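Long-range contact in chitosanase (Gynuella sunshinyii YC6258, PDB 6X2Q), which binds chitosan-type tetrasaccharide chains and, as a member of glycoside hydrolase family 46, probably hydrolyses chitosan: residues E55-L63 and V105-E116. Numbering follows the deposited sequence.
Sequences EVIQRYSRL and VFRQVQDDVVDE
Val56 sits as a knob among Phe106, Val109, Gln110 and Val113, its CG1 meeting Phe106 CE1 at 3.6 Å and its CG2 facing Val113 CG2 at 3.8 Å. Val109 is in turn lodged among Val56, Arg59, Tyr60 and Leu63. The axes of segments 55-63 and 105-116 approach to 9.4 Å, their N-to-C directions 129° apart, closer to antiparallel than parallel. Toward the C-terminal end of helix 52-63, Phe106 turns its edge into one face of Tyr60 in a T-shaped stack, with planes at 68°. Tyr60 CG, anti to the backbone N, swings the ring beside its own carbonyl carbon, where its face meets Phe106 CD1 (3.6 Å from Tyr60 CG); the phenol OH is bound by Asn103 and Arg64. Trp97 of helix 93-100 packs edge-to-face with Phe106, while Phe46 of strand 46-47 touches Val56 and Val113. Outward, Arg59 runs past Val113, and NH1 forms a salt bridge with Glu55 OE1 at 3.5 Å. Glu55 OE1 lies 2.8 Å from Glu116 OE2, the carboxylates turned 64° apart. Two full negative charges are unlikely so close; one acid probably carries a proton, and Arg59, merely near Glu116, probably offsets part of the repulsion.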
ATOM      1  N   GLU A  55      -9.098  -2.202  12.494  1.00 34.20           N
ATOM      2  CA  GLU A  55      -8.358  -3.357  12.961  1.00 37.43           C
ATOM      3  C   GLU A  55      -7.147  -2.946  13.792  1.00 37.36           C
ATOM      4  O   GLU A  55      -6.869  -3.559  14.827  1.00 33.29           O
ATOM      5  CB  GLU A  55      -7.938  -4.226  11.789  1.00 35.39           C
ATOM      6  CG  GLU A  55      -7.364  -5.520  12.269  1.00 42.38           C
ATOM      7  CD  GLU A  55      -6.724  -6.307  11.170  1.00 43.80           C
ATOM      8  OE1 GLU A  55      -6.021  -7.284  11.494  1.00 47.30           O
ATOM      9  OE2 GLU A  55      -6.921  -5.949   9.991  1.00 42.27           O
ATOM     10  N   VAL A  56      -6.431  -1.899  13.369  1.00 33.22           N
ATOM     11  CA  VAL A  56      -5.264  -1.450  14.122  1.00 30.55           C
ATOM     12  C   VAL A  56      -5.676  -1.055  15.539  1.00 39.57           C
ATOM     13  O   VAL A  56      -5.093  -1.516  16.534  1.00 33.04           O
ATOM     14  CB  VAL A  56      -4.568  -0.290  13.386  1.00 28.91           C
ATOM     15  CG1 VAL A  56      -3.524   0.363  14.268  1.00 29.85           C
ATOM     16  CG2 VAL A  56      -3.935  -0.768  12.063  1.00 32.47           C
ATOM     17  N   ILE A  57      -6.710  -0.217  15.652  1.00 38.38           N
ATOM     18  CA  ILE A  57      -7.103   0.279  16.962  1.00 34.31           C
ATOM     19  C   ILE A  57      -7.685  -0.847  17.798  1.00 35.80           C
ATOM     20  O   ILE A  57      -7.386  -0.956  18.990  1.00 33.68           O
ATOM     21  CB  ILE A  57      -8.057   1.481  16.809  1.00 37.06           C
ATOM     22  CG1 ILE A  57      -7.275   2.649  16.201  1.00 34.68           C
ATOM     23  CG2 ILE A  57      -8.697   1.909  18.164  1.00 29.83           C
ATOM     24  CD1 ILE A  57      -8.130   3.808  15.704  1.00 34.91           C
ATOM     25  N   GLN A  58      -8.461  -1.747  17.183  1.00 37.91           N
ATOM     26  CA  GLN A  58      -8.988  -2.885  17.936  1.00 37.65           C
ATOM     27  C   GLN A  58      -7.862  -3.758  18.478  1.00 40.43           C
ATOM     28  O   GLN A  58      -7.850  -4.110  19.665  1.00 35.64           O
ATOM     29  CB  GLN A  58      -9.944  -3.712  17.078  1.00 38.49           C
ATOM     30  CG  GLN A  58     -11.349  -3.143  17.075  1.00 40.21           C
ATOM     31  CD  GLN A  58     -12.330  -3.933  16.223  1.00 47.08           C
ATOM     32  OE1 GLN A  58     -11.943  -4.652  15.293  1.00 45.94           O
ATOM     33  NE2 GLN A  58     -13.622  -3.785  16.529  1.00 49.39           N
ATOM     34  N   ARG A  59      -6.901  -4.119  17.629  1.00 38.17           N
ATOM     35  CA  ARG A  59      -5.814  -4.951  18.126  1.00 38.06           C
ATOM     36  C   ARG A  59      -5.036  -4.224  19.212  1.00 37.41           C
ATOM     37  O   ARG A  59      -4.649  -4.827  20.215  1.00 36.30           O
ATOM     38  CB  ARG A  59      -4.904  -5.373  16.981  1.00 35.66           C
ATOM     39  CG  ARG A  59      -5.665  -6.175  15.960  1.00 46.41           C
ATOM     40  CD  ARG A  59      -4.779  -6.682  14.865  1.00 42.93           C
ATOM     41  NE  ARG A  59      -3.870  -7.695  15.364  1.00 55.42           N
ATOM     42  CZ  ARG A  59      -3.082  -8.418  14.582  1.00 52.13           C
ATOM     43  NH1 ARG A  59      -3.115  -8.233  13.273  1.00 48.28           N
ATOM     44  NH2 ARG A  59      -2.270  -9.323  15.108  1.00 56.36           N
ATOM     45  N   TYR A  60      -4.819  -2.921  19.039  1.00 34.32           N
ATOM     46  CA  TYR A  60      -4.093  -2.170  20.045  1.00 32.77           C
ATOM     47  C   TYR A  60      -4.869  -2.133  21.355  1.00 39.52           C
ATOM     48  O   TYR A  60      -4.278  -2.204  22.438  1.00 34.10           O
ATOM     49  CB  TYR A  60      -3.824  -0.764  19.533  1.00 36.01           C
ATOM     50  CG  TYR A  60      -3.024   0.114  20.469  1.00 37.81           C
ATOM     51  CD1 TYR A  60      -1.732  -0.242  20.857  1.00 33.22           C
ATOM     52  CD2 TYR A  60      -3.552   1.311  20.948  1.00 35.84           C
ATOM     53  CE1 TYR A  60      -0.988   0.575  21.707  1.00 35.95           C
ATOM     54  CE2 TYR A  60      -2.819   2.134  21.799  1.00 36.35           C
ATOM     55  CZ  TYR A  60      -1.544   1.759  22.187  1.00 40.58           C
ATOM     56  OH  TYR A  60      -0.812   2.579  23.028  1.00 42.07           O
ATOM     57  N   SER A  61      -6.198  -2.061  21.266  1.00 37.99           N
ATOM     58  CA  SER A  61      -7.026  -1.947  22.456  1.00 36.68           C
ATOM     59  C   SER A  61      -7.084  -3.258  23.216  1.00 41.12           C
ATOM     60  O   SER A  61      -7.318  -3.260  24.431  1.00 39.01           O
ATOM     61  CB  SER A  61      -8.420  -1.489  22.061  1.00 36.52           C
ATOM     62  OG  SER A  61      -8.364  -0.125  21.660  1.00 42.66           O
ATOM     63  N   ARG A  62      -6.858  -4.379  22.532  1.00 33.93           N
ATOM     64  CA  ARG A  62      -6.729  -5.632  23.256  1.00 43.11           C
ATOM     65  C   ARG A  62      -5.406  -5.697  24.021  1.00 39.87           C
ATOM     66  O   ARG A  62      -5.344  -6.305  25.091  1.00 43.70           O
ATOM     67  CB  ARG A  62      -6.903  -6.808  22.292  1.00 43.55           C
ATOM     68  CG  ARG A  62      -6.994  -8.143  22.985  1.00 54.18           C
ATOM     69  CD  ARG A  62      -8.424  -8.470  23.421  1.00 55.59           C
ATOM     70  NE  ARG A  62      -8.485  -9.724  24.174  1.00 58.12           N
ATOM     71  CZ  ARG A  62      -8.093  -9.868  25.439  1.00 58.34           C
ATOM     72  NH1 ARG A  62      -8.186 -11.061  26.023  1.00 48.46           N
ATOM     73  NH2 ARG A  62      -7.610  -8.825  26.119  1.00 53.47           N
ATOM     74  N   LEU A  63      -4.360  -5.045  23.519  1.00 39.70           N
ATOM     75  CA  LEU A  63      -3.090  -4.991  24.244  1.00 36.88           C
ATOM     76  C   LEU A  63      -3.112  -3.947  25.347  1.00 39.29           C
ATOM     77  O   LEU A  63      -2.402  -4.096  26.358  1.00 35.12           O
ATOM     78  CB  LEU A  63      -1.924  -4.669  23.298  1.00 31.90           C
ATOM     79  CG  LEU A  63      -1.643  -5.518  22.050  1.00 35.85           C
ATOM     80  CD1 LEU A  63      -0.523  -4.883  21.243  1.00 31.37           C
ATOM     81  CD2 LEU A  63      -1.273  -6.952  22.394  1.00 31.84           C
ATOM     82  N   VAL A 105       4.751   0.052  20.692  1.00 32.51           N
ATOM     83  CA  VAL A 105       3.821  -1.070  20.630  1.00 36.44           C
ATOM     84  C   VAL A 105       2.714  -0.787  19.621  1.00 32.65           C
ATOM     85  O   VAL A 105       2.258  -1.695  18.911  1.00 32.42           O
ATOM     86  CB  VAL A 105       3.244  -1.382  22.025  1.00 35.27           C
ATOM     87  CG1 VAL A 105       2.268  -2.545  21.933  1.00 33.86           C
ATOM     88  CG2 VAL A 105       4.362  -1.690  23.035  1.00 38.78           C
ATOM     89  N   PHE A 106       2.258   0.469  19.554  1.00 31.67           N
ATOM     90  CA  PHE A 106       1.284   0.868  18.537  1.00 31.09           C
ATOM     91  C   PHE A 106       1.872   0.739  17.139  1.00 31.55           C
ATOM     92  O   PHE A 106       1.222   0.203  16.237  1.00 31.44           O
ATOM     93  CB  PHE A 106       0.815   2.302  18.779  1.00 31.56           C
ATOM     94  CG  PHE A 106      -0.299   2.735  17.865  1.00 37.16           C
ATOM     95  CD1 PHE A 106      -1.526   2.091  17.893  1.00 35.93           C
ATOM     96  CD2 PHE A 106      -0.131   3.797  16.998  1.00 34.69           C
ATOM     97  CE1 PHE A 106      -2.555   2.488  17.050  1.00 37.66           C
ATOM     98  CE2 PHE A 106      -1.164   4.205  16.155  1.00 33.08           C
ATOM     99  CZ  PHE A 106      -2.371   3.547  16.177  1.00 33.98           C
ATOM    100  N   ARG A 107       3.105   1.222  16.951  1.00 28.12           N
ATOM    101  CA  ARG A 107       3.792   1.042  15.675  1.00 34.48           C
ATOM    102  C   ARG A 107       3.911  -0.433  15.326  1.00 32.67           C
ATOM    103  O   ARG A 107       3.726  -0.821  14.165  1.00 31.55           O
ATOM    104  CB  ARG A 107       5.167   1.710  15.727  1.00 33.54           C
ATOM    105  CG  ARG A 107       5.068   3.200  16.101  1.00 35.76           C
ATOM    106  CD  ARG A 107       6.259   4.010  15.616  1.00 35.01           C
ATOM    107  NE  ARG A 107       7.504   3.616  16.273  1.00 39.36           N
ATOM    108  CZ  ARG A 107       7.902   4.063  17.465  1.00 36.35           C
ATOM    109  NH1 ARG A 107       7.160   4.921  18.152  1.00 38.19           N
ATOM    110  NH2 ARG A 107       9.047   3.652  17.972  1.00 35.13           N
ATOM    111  N   GLN A 108       4.164  -1.275  16.329  1.00 29.69           N
ATOM    112  CA  GLN A 108       4.265  -2.713  16.092  1.00 32.76           C
ATOM    113  C   GLN A 108       2.944  -3.285  15.589  1.00 31.66           C
ATOM    114  O   GLN A 108       2.933  -4.115  14.672  1.00 31.31           O
ATOM    115  CB  GLN A 108       4.717  -3.428  17.374  1.00 28.47           C
ATOM    116  CG  GLN A 108       4.853  -4.950  17.242  1.00 27.84           C
ATOM    117  CD  GLN A 108       5.899  -5.360  16.202  1.00 35.22           C
ATOM    118  OE1 GLN A 108       7.066  -5.000  16.310  1.00 30.04           O
ATOM    119  NE2 GLN A 108       5.471  -6.111  15.189  1.00 34.58           N
ATOM    120  N   VAL A 109       1.820  -2.840  16.166  1.00 29.65           N
ATOM    121  CA  VAL A 109       0.508  -3.269  15.680  1.00 27.76           C
ATOM    122  C   VAL A 109       0.334  -2.885  14.210  1.00 28.77           C
ATOM    123  O   VAL A 109      -0.185  -3.665  13.403  1.00 25.56           O
ATOM    124  CB  VAL A 109      -0.615  -2.674  16.561  1.00 32.16           C
ATOM    125  CG1 VAL A 109      -2.000  -2.946  15.955  1.00 27.03           C
ATOM    126  CG2 VAL A 109      -0.548  -3.232  17.983  1.00 28.95           C
ATOM    127  N   GLN A 110       0.764  -1.676  13.842  1.00 26.35           N
ATOM    128  CA  GLN A 110       0.724  -1.276  12.438  1.00 29.47           C
ATOM    129  C   GLN A 110       1.561  -2.216  11.573  1.00 31.02           C
ATOM    130  O   GLN A 110       1.151  -2.569  10.460  1.00 29.02           O
ATOM    131  CB  GLN A 110       1.215   0.159  12.295  1.00 25.05           C
ATOM    132  CG  GLN A 110       0.287   1.194  12.891  1.00 31.40           C
ATOM    133  CD  GLN A 110       0.695   2.607  12.503  1.00 36.83           C
ATOM    134  OE1 GLN A 110       0.927   2.890  11.315  1.00 33.19           O
ATOM    135  NE2 GLN A 110       0.790   3.500  13.498  1.00 30.06           N
ATOM    136  N   ASP A 111       2.729  -2.648  12.080  1.00 26.94           N
ATOM    137  CA  ASP A 111       3.565  -3.579  11.319  1.00 33.18           C
ATOM    138  C   ASP A 111       2.854  -4.911  11.151  1.00 32.37           C
ATOM    139  O   ASP A 111       2.876  -5.506  10.066  1.00 32.69           O
ATOM    140  CB  ASP A 111       4.920  -3.807  12.009  1.00 26.85           C
ATOM    141  CG  ASP A 111       5.783  -2.548  12.079  1.00 36.75           C
ATOM    142  OD1 ASP A 111       5.565  -1.616  11.278  1.00 34.60           O
ATOM    143  OD2 ASP A 111       6.679  -2.475  12.958  1.00 38.56           O
ATOM    144  N   ASP A 112       2.229  -5.401  12.223  1.00 28.48           N
ATOM    145  CA  ASP A 112       1.555  -6.690  12.150  1.00 33.61           C
ATOM    146  C   ASP A 112       0.401  -6.638  11.160  1.00 31.70           C
ATOM    147  O   ASP A 112       0.223  -7.551  10.349  1.00 29.82           O
ATOM    148  CB  ASP A 112       1.050  -7.115  13.537  1.00 37.25           C
ATOM    149  CG  ASP A 112       2.187  -7.398  14.541  1.00 42.71           C
ATOM    150  OD1 ASP A 112       3.361  -7.547  14.127  1.00 37.68           O
ATOM    151  OD2 ASP A 112       1.884  -7.485  15.761  1.00 46.38           O
ATOM    152  N   VAL A 113      -0.400  -5.575  11.215  1.00 31.63           N
ATOM    153  CA  VAL A 113      -1.515  -5.458  10.280  1.00 31.05           C
ATOM    154  C   VAL A 113      -1.011  -5.364   8.847  1.00 29.96           C
ATOM    155  O   VAL A 113      -1.529  -6.049   7.955  1.00 30.44           O
ATOM    156  CB  VAL A 113      -2.402  -4.263  10.651  1.00 32.86           C
ATOM    157  CG1 VAL A 113      -3.441  -4.056   9.592  1.00 33.92           C
ATOM    158  CG2 VAL A 113      -3.043  -4.496  12.005  1.00 33.31           C
ATOM    159  N   VAL A 114       0.010  -4.532   8.606  1.00 25.00           N
ATOM    160  CA  VAL A 114       0.610  -4.476   7.279  1.00 29.99           C
ATOM    161  C   VAL A 114       1.004  -5.868   6.820  1.00 32.87           C
ATOM    162  O   VAL A 114       0.664  -6.291   5.709  1.00 27.67           O
ATOM    163  CB  VAL A 114       1.823  -3.534   7.264  1.00 33.74           C
ATOM    164  CG1 VAL A 114       2.563  -3.676   5.939  1.00 32.43           C
ATOM    165  CG2 VAL A 114       1.375  -2.096   7.443  1.00 30.39           C
ATOM    166  N   ASP A 115       1.698  -6.615   7.691  1.00 33.54           N
ATOM    167  CA  ASP A 115       2.111  -7.965   7.327  1.00 31.25           C
ATOM    168  C   ASP A 115       0.909  -8.858   7.039  1.00 34.86           C
ATOM    169  O   ASP A 115       0.910  -9.611   6.053  1.00 31.79           O
ATOM    170  CB  ASP A 115       2.971  -8.580   8.437  1.00 39.15           C
ATOM    171  CG  ASP A 115       3.759  -9.788   7.946  1.00 43.88           C
ATOM    172  OD1 ASP A 115       4.690  -9.600   7.121  1.00 47.17           O
ATOM    173  OD2 ASP A 115       3.417 -10.921   8.353  1.00 45.84           O
ATOM    174  N   GLU A 116      -0.126  -8.792   7.890  1.00 30.24           N
ATOM    175  CA  GLU A 116      -1.291  -9.654   7.712  1.00 35.15           C
ATOM    176  C   GLU A 116      -2.129  -9.247   6.499  1.00 34.33           C
ATOM    177  O   GLU A 116      -2.592 -10.112   5.746  1.00 29.55           O
ATOM    178  CB  GLU A 116      -2.159  -9.646   8.976  1.00 37.65           C
ATOM    179  CG  GLU A 116      -3.302 -10.676   8.943  1.00 44.90           C
ATOM    180  CD  GLU A 116      -4.632 -10.196   9.575  1.00 54.00           C
ATOM    181  OE1 GLU A 116      -5.417 -11.068  10.020  1.00 57.46           O
ATOM    182  OE2 GLU A 116      -4.908  -8.970   9.605  1.00 49.01           O
TER